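Local coordinates for fructose 1-phosphate kinase (Staphylococcus aureus, PDB 2JG5), which probably catalyses the ATP-dependent phosphorylation of fructose 1-phosphate to fructose 1,6-bisphosphate, as a PfkB-family sugar kinase of the ribokinase clan, at residues 144-152 and 162-173; 196-207 and 224-233. One frame throughout, in Å; residues are numbered along the deposited sequence.

Overall arrangement
In this kinase of the ribokinase clan, contacts 1 and 2 follow one another along the chain, and contact 1 closes before contact 2 opens. Contact 1 joins helices 143-154 and 164-170, which follow strands 128-132 and 157-161 of the parallel sheet. Contact 2 sets helix 196-208 on strands 223-226 and 230-235, the inner pair of a separate four-stranded antiparallel sheet. Their centres lie about 20 Å apart, yet the two touch: Leu171, in the short 3-10 turn after helix 164-170, packs on the backbone of Leu206 in helix 196-208, so the two contacts adjoin.

Contact 1 of 2, residues 144-152 and 162-173; sequences YAQIAQITA and AEKELAESVLPY. Unlike the reference sequence in segment 162-173: Tyr173 (reference Phe).
A beta-alpha-beta crossover of the parallel sheet, made by strand 128-132, helix 143-154 and the adjacent strand 157-161, meets here the helix that follows it, 164-170. The two helix segments run roughly parallel, at 25° with axes 9.0 Å apart, and Tyr144 begins the contact at one end. The methyl of Ala162, at the exit of the strand, sits over one face of the Tyr144 ring as a CH-pi contact, CB lying 4.0 Å from the ring centroid. Leu166 crosses this side chain at about a right angle and sets CD1 against CE2 and CD2, while the phenolic OH is hydrogen-bonded to Gly133 O. Ala148 supplies the small middle of the interface: its CB is 3.6 Å from Val170 CG1 and equally near Tyr173 CD2. Val170 CG1 also reaches Tyr144 CB, at 3.8 Å. Beneath the two helices, Val160 and Leu158 of the central strand back Val170 and Ala148. Between Ala145 and Ser169 a water accepts from Ala145 N and donates to Ser169 OG, whose own proton goes to Leu166 O. Tyr173 ends the contact by lying along helix 143-154, with Ala145 O and Gln149 N over one face. Gln149 brings its CG to 3.5 Å from Tyr173 CE1, a place set by chi1 of -160°, which turns the chain away from the backbone N.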
loop_
_atom_site.group_PDB
_atom_site.type_symbol
_atom_site.label_atom_id
_atom_site.label_comp_id
_atom_site.label_asym_id
_atom_site.label_seq_id
_atom_site.Cartn_x
_atom_site.Cartn_y
_atom_site.Cartn_z
ATOM N N TYR A 144 16.250 -6.826 -22.103
ATOM C CA TYR A 144 16.164 -8.257 -22.425
ATOM C C TYR A 144 17.414 -8.722 -23.160
ATOM O O TYR A 144 18.006 -9.752 -22.804
ATOM C CB TYR A 144 14.891 -8.583 -23.228
ATOM C CG TYR A 144 13.716 -8.924 -22.342
ATOM C CD1 TYR A 144 13.437 -10.251 -22.008
ATOM C CD2 TYR A 144 12.893 -7.924 -21.813
ATOM C CE1 TYR A 144 12.367 -10.579 -21.178
ATOM C CE2 TYR A 144 11.827 -8.241 -20.981
ATOM C CZ TYR A 144 11.581 -9.575 -20.665
ATOM O OH TYR A 144 10.533 -9.913 -19.845
ATOM N N ALA A 145 17.821 -7.945 -24.160
ATOM C CA ALA A 145 18.974 -8.260 -24.981
ATOM C C ALA A 145 20.276 -8.210 -24.193
ATOM O O ALA A 145 21.186 -8.989 -24.454
ATOM C CB ALA A 145 19.052 -7.299 -26.170
ATOM N N GLN A 146 20.365 -7.269 -23.262
ATOM C CA GLN A 146 21.554 -7.089 -22.429
ATOM C C GLN A 146 21.749 -8.281 -21.491
ATOM O O GLN A 146 22.877 -8.673 -21.185
ATOM C CB GLN A 146 21.471 -5.784 -21.629
ATOM C CG GLN A 146 21.484 -4.495 -22.477
ATOM C CD GLN A 146 21.884 -3.262 -21.658
ATOM O OE1 GLN A 146 22.521 -3.382 -20.608
ATOM N NE2 GLN A 146 21.506 -2.078 -22.133
ATOM N N ILE A 147 20.636 -8.864 -21.055
ATOM C CA ILE A 147 20.671 -10.091 -20.280
ATOM C C ILE A 147 21.011 -11.249 -21.229
ATOM O O ILE A 147 21.976 -11.994 -20.995
ATOM C CB ILE A 147 19.337 -10.291 -19.498
ATOM C CG1 ILE A 147 19.322 -9.388 -18.258
ATOM C CG2 ILE A 147 19.125 -11.760 -19.108
ATOM C CD1 ILE A 147 17.927 -8.987 -17.785
ATOM N N ALA A 148 20.258 -11.353 -22.327
ATOM C CA ALA A 148 20.401 -12.463 -23.280
ATOM C C ALA A 148 21.833 -12.641 -23.774
ATOM O O ALA A 148 22.304 -13.760 -24.007
ATOM C CB ALA A 148 19.464 -12.266 -24.451
ATOM N N GLN A 149 22.524 -11.522 -23.906
ATOM C CA GLN A 149 23.881 -11.494 -24.407
ATOM C C GLN A 149 24.915 -12.063 -23.439
ATOM O O GLN A 149 25.948 -12.599 -23.859
ATOM C CB GLN A 149 24.225 -10.061 -24.708
ATOM C CG GLN A 149 25.344 -9.906 -25.637
ATOM C CD GLN A 149 25.680 -8.477 -25.772
ATOM O OE1 GLN A 149 25.485 -7.700 -24.825
ATOM N NE2 GLN A 149 26.185 -8.090 -26.949
ATOM N N ILE A 150 24.645 -11.899 -22.150
ATOM C CA ILE A 150 25.480 -12.440 -21.093
ATOM C C ILE A 150 25.309 -13.961 -20.982
ATOM O O ILE A 150 26.294 -14.695 -20.827
ATOM C CB ILE A 150 25.168 -11.771 -19.732
ATOM C CG1 ILE A 150 25.583 -10.291 -19.755
ATOM C CG2 ILE A 150 25.872 -12.512 -18.593
ATOM C CD1 ILE A 150 25.152 -9.506 -18.517
ATOM N N THR A 151 24.062 -14.422 -21.075
ATOM C CA THR A 151 23.751 -15.842 -20.964
ATOM C C THR A 151 24.328 -16.602 -22.137
ATOM O O THR A 151 24.717 -17.756 -21.988
ATOM C CB THR A 151 22.235 -16.128 -20.902
ATOM O OG1 THR A 151 21.620 -15.726 -22.133
ATOM C CG2 THR A 151 21.601 -15.420 -19.730
ATOM N N ALA A 152 24.374 -15.940 -23.293
ATOM C CA ALA A 152 25.020 -16.487 -24.473
ATOM C C ALA A 152 26.505 -16.751 -24.221
ATOM O O ALA A 152 27.063 -17.687 -24.780
ATOM C CB ALA A 152 24.839 -15.551 -25.659
ATOM N N ALA A 162 7.821 -12.333 -22.843
ATOM C CA ALA A 162 7.733 -10.876 -22.965
ATOM C C ALA A 162 6.846 -10.447 -24.142
ATOM O O ALA A 162 6.355 -11.288 -24.886
ATOM C CB ALA A 162 9.149 -10.274 -23.098
ATOM N N GLU A 163 6.641 -9.139 -24.298
ATOM C CA GLU A 163 5.943 -8.578 -25.455
ATOM C C GLU A 163 6.722 -8.931 -26.718
ATOM O O GLU A 163 7.938 -9.181 -26.653
ATOM C CB GLU A 163 5.833 -7.054 -25.337
ATOM C CG GLU A 163 5.049 -6.533 -24.125
ATOM C CD GLU A 163 5.475 -5.111 -23.717
ATOM O OE1 GLU A 163 5.972 -4.929 -22.578
ATOM O OE2 GLU A 163 5.325 -4.174 -24.540
ATOM N N LYS A 164 6.025 -8.937 -27.856
ATOM C CA LYS A 164 6.580 -9.432 -29.125
ATOM C C LYS A 164 7.980 -8.911 -29.481
ATOM O O LYS A 164 8.873 -9.719 -29.761
ATOM C CB LYS A 164 5.597 -9.244 -30.296
ATOM C CG LYS A 164 5.235 -7.796 -30.635
ATOM C CD LYS A 164 4.119 -7.708 -31.688
ATOM C CE LYS A 164 2.727 -7.568 -31.055
ATOM N NZ LYS A 164 2.507 -6.224 -30.434
ATOM N N GLU A 165 8.180 -7.591 -29.448
ATOM C CA GLU A 165 9.462 -7.014 -29.880
ATOM C C GLU A 165 10.625 -7.433 -28.974
ATOM O O GLU A 165 11.747 -7.659 -29.455
ATOM C CB GLU A 165 9.398 -5.473 -30.110
ATOM C CG GLU A 165 9.269 -4.564 -28.859
ATOM C CD GLU A 165 9.706 -3.088 -29.096
ATOM O OE1 GLU A 165 9.969 -2.681 -30.260
ATOM O OE2 GLU A 165 9.788 -2.328 -28.098
ATOM N N LEU A 166 10.343 -7.563 -27.680
ATOM C CA LEU A 166 11.352 -7.955 -26.696
ATOM C C LEU A 166 11.719 -9.428 -26.807
ATOM O O LEU A 166 12.891 -9.795 -26.636
ATOM C CB LEU A 166 10.899 -7.621 -25.271
ATOM C CG LEU A 166 10.420 -6.189 -25.006
ATOM C CD1 LEU A 166 9.973 -6.050 -23.558
ATOM C CD2 LEU A 166 11.484 -5.158 -25.354
ATOM N N ALA A 167 10.712 -10.259 -27.084
ATOM C CA ALA A 167 10.919 -11.664 -27.409
ATOM C C ALA A 167 11.736 -11.770 -28.691
ATOM O O ALA A 167 12.683 -12.559 -28.767
ATOM C CB ALA A 167 9.593 -12.382 -27.563
ATOM N N GLU A 168 11.371 -10.958 -29.687
ATOM C CA GLU A 168 12.085 -10.912 -30.965
ATOM C C GLU A 168 13.560 -10.549 -30.809
ATOM O O GLU A 168 14.397 -11.070 -31.536
ATOM C CB GLU A 168 11.402 -9.950 -31.946
ATOM C CG GLU A 168 10.141 -10.508 -32.605
ATOM C CD GLU A 168 9.568 -9.588 -33.676
ATOM O OE1 GLU A 168 9.129 -8.463 -33.340
ATOM O OE2 GLU A 168 9.555 -9.998 -34.859
ATOM N N SER A 169 13.872 -9.680 -29.843
ATOM C CA SER A 169 15.236 -9.167 -29.663
ATOM C C SER A 169 16.226 -10.145 -29.023
ATOM O O SER A 169 17.444 -9.949 -29.107
ATOM C CB SER A 169 15.223 -7.866 -28.856
ATOM O OG SER A 169 14.877 -8.102 -27.499
ATOM N N VAL A 170 15.714 -11.182 -28.364
ATOM C CA VAL A 170 16.599 -12.155 -27.719
ATOM C C VAL A 170 16.909 -13.335 -28.640
ATOM O O VAL A 170 17.810 -14.123 -28.359
ATOM C CB VAL A 170 16.080 -12.635 -26.328
ATOM C CG1 VAL A 170 16.094 -11.494 -25.319
ATOM C CG2 VAL A 170 14.692 -13.258 -26.425
ATOM N N LEU A 171 16.170 -13.428 -29.749
ATOM C CA LEU A 171 16.297 -14.533 -30.702
ATOM C C LEU A 171 17.727 -14.800 -31.176
ATOM O O LEU A 171 18.153 -15.952 -31.165
ATOM C CB LEU A 171 15.350 -14.352 -31.898
ATOM C CG LEU A 171 13.845 -14.549 -31.692
ATOM C CD1 LEU A 171 13.085 -14.035 -32.901
ATOM C CD2 LEU A 171 13.508 -15.994 -31.445
ATOM N N PRO A 172 18.484 -13.745 -31.566
ATOM C CA PRO A 172 19.882 -13.970 -31.963
ATOM C C PRO A 172 20.740 -14.594 -30.857
ATOM O O PRO A 172 21.883 -14.997 -31.116
ATOM C CB PRO A 172 20.393 -12.555 -32.266
ATOM C CG PRO A 172 19.184 -11.755 -32.553
ATOM C CD PRO A 172 18.120 -12.318 -31.673
ATOM N N TYR A 173 20.194 -14.670 -29.643
ATOM C CA TYR A 173 20.934 -15.178 -28.479
ATOM C C TYR A 173 20.549 -16.604 -28.124
ATOM O O TYR A 173 20.979 -17.139 -27.092
ATOM C CB TYR A 173 20.772 -14.234 -27.286
ATOM C CG TYR A 173 21.256 -12.836 -27.590
ATOM C CD1 TYR A 173 22.619 -12.545 -27.610
ATOM C CD2 TYR A 173 20.359 -11.817 -27.901
ATOM C CE1 TYR A 173 23.078 -11.265 -27.909
ATOM C CE2 TYR A 173 20.808 -10.536 -28.194
ATOM C CZ TYR A 173 22.169 -10.268 -28.192
ATOM O OH TYR A 173 22.624 -9.006 -28.482
HETATM O O HOH W 1 15.885 -6.435 -25.803
#

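Contact 2 of 2, residues 196-207 and 224-233; sequences DADVIKYGRLLV and IYIDKEISIK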
loop_
_atom_site.group_PDB
_atom_site.type_symbol
_atom_site.label_atom_id
_atom_site.label_comp_id
_atom_site.label_asym_id
_atom_site.label_seq_id
_atom_site.Cartn_x
_atom_site.Cartn_y
_atom_site.Cartn_z
ATOM N N ASP A 196 -3.412 -25.216 -36.903
ATOM C CA ASP A 196 -2.260 -25.784 -36.223
ATOM C C ASP A 196 -1.037 -25.784 -37.146
ATOM O O ASP A 196 0.062 -25.469 -36.709
ATOM C CB ASP A 196 -2.579 -27.191 -35.693
ATOM C CG ASP A 196 -3.724 -27.197 -34.659
ATOM O OD1 ASP A 196 -3.996 -26.141 -34.040
ATOM O OD2 ASP A 196 -4.359 -28.268 -34.470
ATOM N N ALA A 197 -1.249 -26.123 -38.418
ATOM C CA ALA A 197 -0.217 -26.034 -39.468
ATOM C C ALA A 197 0.368 -24.616 -39.629
ATOM O O ALA A 197 1.567 -24.457 -39.848
ATOM C CB ALA A 197 -0.776 -26.545 -40.832
ATOM N N ASP A 198 -0.482 -23.594 -39.539
ATOM C CA ASP A 198 -0.027 -22.210 -39.610
ATOM C C ASP A 198 0.836 -21.863 -38.410
ATOM O O ASP A 198 1.829 -21.156 -38.546
ATOM C CB ASP A 198 -1.217 -21.250 -39.703
ATOM C CG ASP A 198 -1.683 -21.015 -41.137
ATOM O OD1 ASP A 198 -0.886 -21.222 -42.083
ATOM O OD2 ASP A 198 -2.859 -20.620 -41.318
ATOM N N VAL A 199 0.461 -22.363 -37.238
ATOM C CA VAL A 199 1.236 -22.136 -36.019
ATOM C C VAL A 199 2.619 -22.797 -36.101
ATOM O O VAL A 199 3.615 -22.169 -35.755
ATOM C CB VAL A 199 0.470 -22.586 -34.741
ATOM C CG1 VAL A 199 1.312 -22.382 -33.499
ATOM C CG2 VAL A 199 -0.857 -21.843 -34.604
ATOM N N ILE A 200 2.679 -24.047 -36.575
ATOM C CA ILE A 200 3.956 -24.744 -36.775
ATOM C C ILE A 200 4.856 -23.950 -37.719
ATOM O O ILE A 200 6.034 -23.793 -37.456
ATOM C CB ILE A 200 3.793 -26.180 -37.378
ATOM C CG1 ILE A 200 2.768 -27.014 -36.624
ATOM C CG2 ILE A 200 5.129 -26.919 -37.397
ATOM C CD1 ILE A 200 2.200 -28.134 -37.466
ATOM N N LYS A 201 4.291 -23.466 -38.823
ATOM C CA LYS A 201 5.068 -22.767 -39.845
ATOM C C LYS A 201 5.794 -21.542 -39.268
ATOM O O LYS A 201 7.025 -21.517 -39.206
ATOM C CB LYS A 201 4.166 -22.374 -41.013
ATOM C CG LYS A 201 4.902 -21.739 -42.183
ATOM C CD LYS A 201 3.939 -20.989 -43.081
ATOM C CE LYS A 201 4.643 -20.442 -44.306
ATOM N NZ LYS A 201 3.701 -19.620 -45.087
ATOM N N TYR A 202 5.021 -20.553 -38.820
ATOM C CA TYR A 202 5.561 -19.280 -38.334
ATOM C C TYR A 202 6.344 -19.412 -37.029
ATOM O O TYR A 202 7.231 -18.605 -36.751
ATOM C CB TYR A 202 4.443 -18.229 -38.227
ATOM C CG TYR A 202 3.781 -17.978 -39.562
ATOM C CD1 TYR A 202 4.493 -17.404 -40.604
ATOM C CD2 TYR A 202 2.462 -18.353 -39.799
ATOM C CE1 TYR A 202 3.912 -17.189 -41.836
ATOM C CE2 TYR A 202 1.865 -18.145 -41.040
ATOM C CZ TYR A 202 2.604 -17.560 -42.054
ATOM O OH TYR A 202 2.050 -17.327 -43.290
ATOM N N GLY A 203 6.025 -20.441 -36.253
ATOM C CA GLY A 203 6.770 -20.767 -35.046
ATOM C C GLY A 203 8.154 -21.316 -35.334
ATOM O O GLY A 203 9.112 -20.993 -34.627
ATOM N N ARG A 204 8.266 -22.152 -36.366
ATOM C CA ARG A 204 9.558 -22.697 -36.780
ATOM C C ARG A 204 10.423 -21.661 -37.501
ATOM O O ARG A 204 11.650 -21.783 -37.535
ATOM C CB ARG A 204 9.375 -23.949 -37.645
ATOM C CG ARG A 204 10.649 -24.792 -37.774
ATOM C CD ARG A 204 10.345 -26.194 -38.258
ATOM N NE ARG A 204 9.783 -27.023 -37.194
ATOM C CZ ARG A 204 8.933 -28.027 -37.390
ATOM N NH1 ARG A 204 8.482 -28.713 -36.348
ATOM N NH2 ARG A 204 8.515 -28.335 -38.622
ATOM N N LEU A 205 9.788 -20.642 -38.076
ATOM C CA LEU A 205 10.534 -19.526 -38.658
ATOM C C LEU A 205 11.224 -18.738 -37.541
ATOM O O LEU A 205 12.307 -18.204 -37.722
ATOM C CB LEU A 205 9.617 -18.631 -39.496
ATOM C CG LEU A 205 9.001 -19.253 -40.761
ATOM C CD1 LEU A 205 7.921 -18.357 -41.321
ATOM C CD2 LEU A 205 10.042 -19.560 -41.835
ATOM N N LEU A 206 10.589 -18.703 -36.376
ATOM C CA LEU A 206 11.182 -18.109 -35.183
ATOM C C LEU A 206 12.368 -18.919 -34.666
ATOM O O LEU A 206 13.360 -18.355 -34.220
ATOM C CB LEU A 206 10.124 -17.950 -34.089
ATOM C CG LEU A 206 9.103 -16.841 -34.335
ATOM C CD1 LEU A 206 7.965 -16.970 -33.337
ATOM C CD2 LEU A 206 9.773 -15.457 -34.252
ATOM N N VAL A 207 12.247 -20.240 -34.737
ATOM C CA VAL A 207 13.339 -21.172 -34.460
ATOM C C VAL A 207 14.509 -20.987 -35.452
ATOM O O VAL A 207 15.677 -21.180 -35.085
ATOM C CB VAL A 207 12.824 -22.641 -34.464
ATOM C CG1 VAL A 207 13.944 -23.633 -34.172
ATOM C CG2 VAL A 207 11.714 -22.817 -33.442
ATOM N N ILE A 224 0.920 -24.927 -28.700
ATOM C CA ILE A 224 1.780 -25.680 -29.596
ATOM C C ILE A 224 3.241 -25.429 -29.271
ATOM O O ILE A 224 3.685 -24.283 -29.163
ATOM C CB ILE A 224 1.481 -25.392 -31.088
ATOM C CG1 ILE A 224 0.053 -25.849 -31.429
ATOM C CG2 ILE A 224 2.524 -26.074 -31.989
ATOM C CD1 ILE A 224 -0.418 -25.495 -32.789
ATOM N N TYR A 225 3.976 -26.520 -29.099
ATOM C CA TYR A 225 5.412 -26.455 -28.927
ATOM C C TYR A 225 6.037 -26.667 -30.300
ATOM O O TYR A 225 5.628 -27.575 -31.026
ATOM C CB TYR A 225 5.878 -27.535 -27.944
ATOM C CG TYR A 225 7.380 -27.700 -27.904
ATOM C CD1 TYR A 225 8.157 -27.004 -26.972
ATOM C CD2 TYR A 225 8.027 -28.531 -28.817
ATOM C CE1 TYR A 225 9.533 -27.154 -26.943
ATOM C CE2 TYR A 225 9.400 -28.680 -28.804
ATOM C CZ TYR A 225 10.144 -27.995 -27.865
ATOM O OH TYR A 225 11.505 -28.157 -27.862
ATOM N N ILE A 226 7.008 -25.826 -30.656
ATOM C CA ILE A 226 7.725 -25.977 -31.928
ATOM C C ILE A 226 9.248 -26.046 -31.732
ATOM O O ILE A 226 9.839 -25.179 -31.084
ATOM C CB ILE A 226 7.396 -24.851 -32.966
ATOM C CG1 ILE A 226 5.891 -24.663 -33.155
ATOM C CG2 ILE A 226 8.059 -25.146 -34.311
ATOM C CD1 ILE A 226 5.266 -23.631 -32.228
ATOM N N ASP A 227 9.845 -27.075 -32.336
ATOM C CA ASP A 227 11.276 -27.391 -32.303
ATOM C C ASP A 227 11.816 -27.302 -33.716
ATOM O O ASP A 227 11.043 -27.128 -34.662
ATOM C CB ASP A 227 11.409 -28.862 -31.908
ATOM C CG ASP A 227 12.400 -29.093 -30.829
ATOM O OD1 ASP A 227 12.895 -28.101 -30.251
ATOM O OD2 ASP A 227 12.659 -30.278 -30.548
ATOM N N LYS A 228 13.127 -27.492 -33.879
ATOM C CA LYS A 228 13.717 -27.701 -35.212
ATOM C C LYS A 228 13.332 -29.087 -35.744
ATOM O O LYS A 228 13.235 -29.296 -36.956
ATOM C CB LYS A 228 15.249 -27.557 -35.175
ATOM C CG LYS A 228 15.937 -27.439 -36.548
ATOM C CD LYS A 228 17.467 -27.644 -36.434
ATOM C CE LYS A 228 18.122 -28.055 -37.771
ATOM N NZ LYS A 228 18.714 -26.923 -38.561
ATOM N N GLU A 229 13.094 -30.022 -34.828
ATOM C CA GLU A 229 12.881 -31.419 -35.196
ATOM C C GLU A 229 11.447 -31.944 -34.988
ATOM O O GLU A 229 11.090 -32.980 -35.547
ATOM C CB GLU A 229 13.923 -32.324 -34.504
ATOM C CG GLU A 229 13.984 -32.205 -32.974
ATOM C CD GLU A 229 15.253 -32.812 -32.349
ATOM O OE1 GLU A 229 15.835 -33.768 -32.926
ATOM O OE2 GLU A 229 15.662 -32.321 -31.264
ATOM N N ILE A 230 10.632 -31.228 -34.213
ATOM C CA ILE A 230 9.268 -31.660 -33.893
ATOM C C ILE A 230 8.332 -30.480 -33.562
ATOM O O ILE A 230 8.778 -29.424 -33.138
ATOM C CB ILE A 230 9.275 -32.684 -32.709
ATOM C CG1 ILE A 230 8.008 -33.545 -32.705
ATOM C CG2 ILE A 230 9.486 -31.975 -31.363
ATOM C CD1 ILE A 230 8.046 -34.733 -31.749
ATOM N N SER A 231 7.032 -30.668 -33.773
ATOM C CA SER A 231 6.034 -29.787 -33.173
ATOM C C SER A 231 4.979 -30.596 -32.429
ATOM O O SER A 231 4.602 -31.674 -32.860
ATOM C CB SER A 231 5.403 -28.851 -34.203
ATOM O OG SER A 231 4.768 -29.580 -35.225
ATOM N N ILE A 232 4.516 -30.083 -31.299
ATOM C CA ILE A 232 3.595 -30.834 -30.449
ATOM C C ILE A 232 2.323 -30.038 -30.173
ATOM O O ILE A 232 2.356 -28.807 -29.984
ATOM C CB ILE A 232 4.265 -31.270 -29.108
ATOM C CG1 ILE A 232 5.514 -32.114 -29.385
ATOM C CG2 ILE A 232 3.282 -32.073 -28.221
ATOM C CD1 ILE A 232 6.625 -31.905 -28.394
ATOM N N LYS A 233 1.199 -30.744 -30.167
ATOM C CA LYS A 233 -0.076 -30.121 -29.843
ATOM C C LYS A 233 -0.556 -30.564 -28.475
ATOM O O LYS A 233 -0.717 -31.761 -28.212
ATOM C CB LYS A 233 -1.126 -30.413 -30.919
ATOM C CG LYS A 233 -2.487 -29.770 -30.667
ATOM C CD LYS A 233 -2.425 -28.248 -30.690
ATOM C CE LYS A 233 -3.703 -27.619 -30.172
ATOM N NZ LYS A 233 -4.809 -27.658 -31.180
#
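Arg204 reaches from the helix to the turn between two strands, where its NE donates to Asp227 O at 2.8 Å. The bond is nearly linear at the acceptor (C=O...N 166°), although the oxygen lies 16° out of the guanidinium plane. A bend at chi3 (-76°) brings an edge of the group to the turn; Ile230 O lies in plane at this edge, and Ile200 CG2 of the same helix packs against one face. NH2 forms a salt bridge with Asp304, whose carboxylate also binds Ser231 OG, so that one acid from the chain's end probably helps to orient both residues. At the first turn of the helix, Lys233 NZ makes a salt bridge to Asp196 with two weak bonds, 3.3 Å to OD1 and 3.4 Å to OD2. Between these polar sites, helix 196-208 lies on one face of an antiparallel sheet, over the hairpin of strands 223-226 and 230-235; helix 265-280 packs against residues of the opposite face, among them Tyr225 and Ile232. Ile224 CD1 is 3.6 Å from Val199 CB and also touches Val199 CG1. Two residues on, Ile226 comes in under Gly203, and its CG2 lies 3.6 Å from Arg204 N. Ser231, from the second strand, meets the Ile200 branches, with OG 3.5 Å from Ile200 CG2. Val207 closes the row, its CG2 3.8 Å from Ile226 O and its CG1 beside Lys228 N.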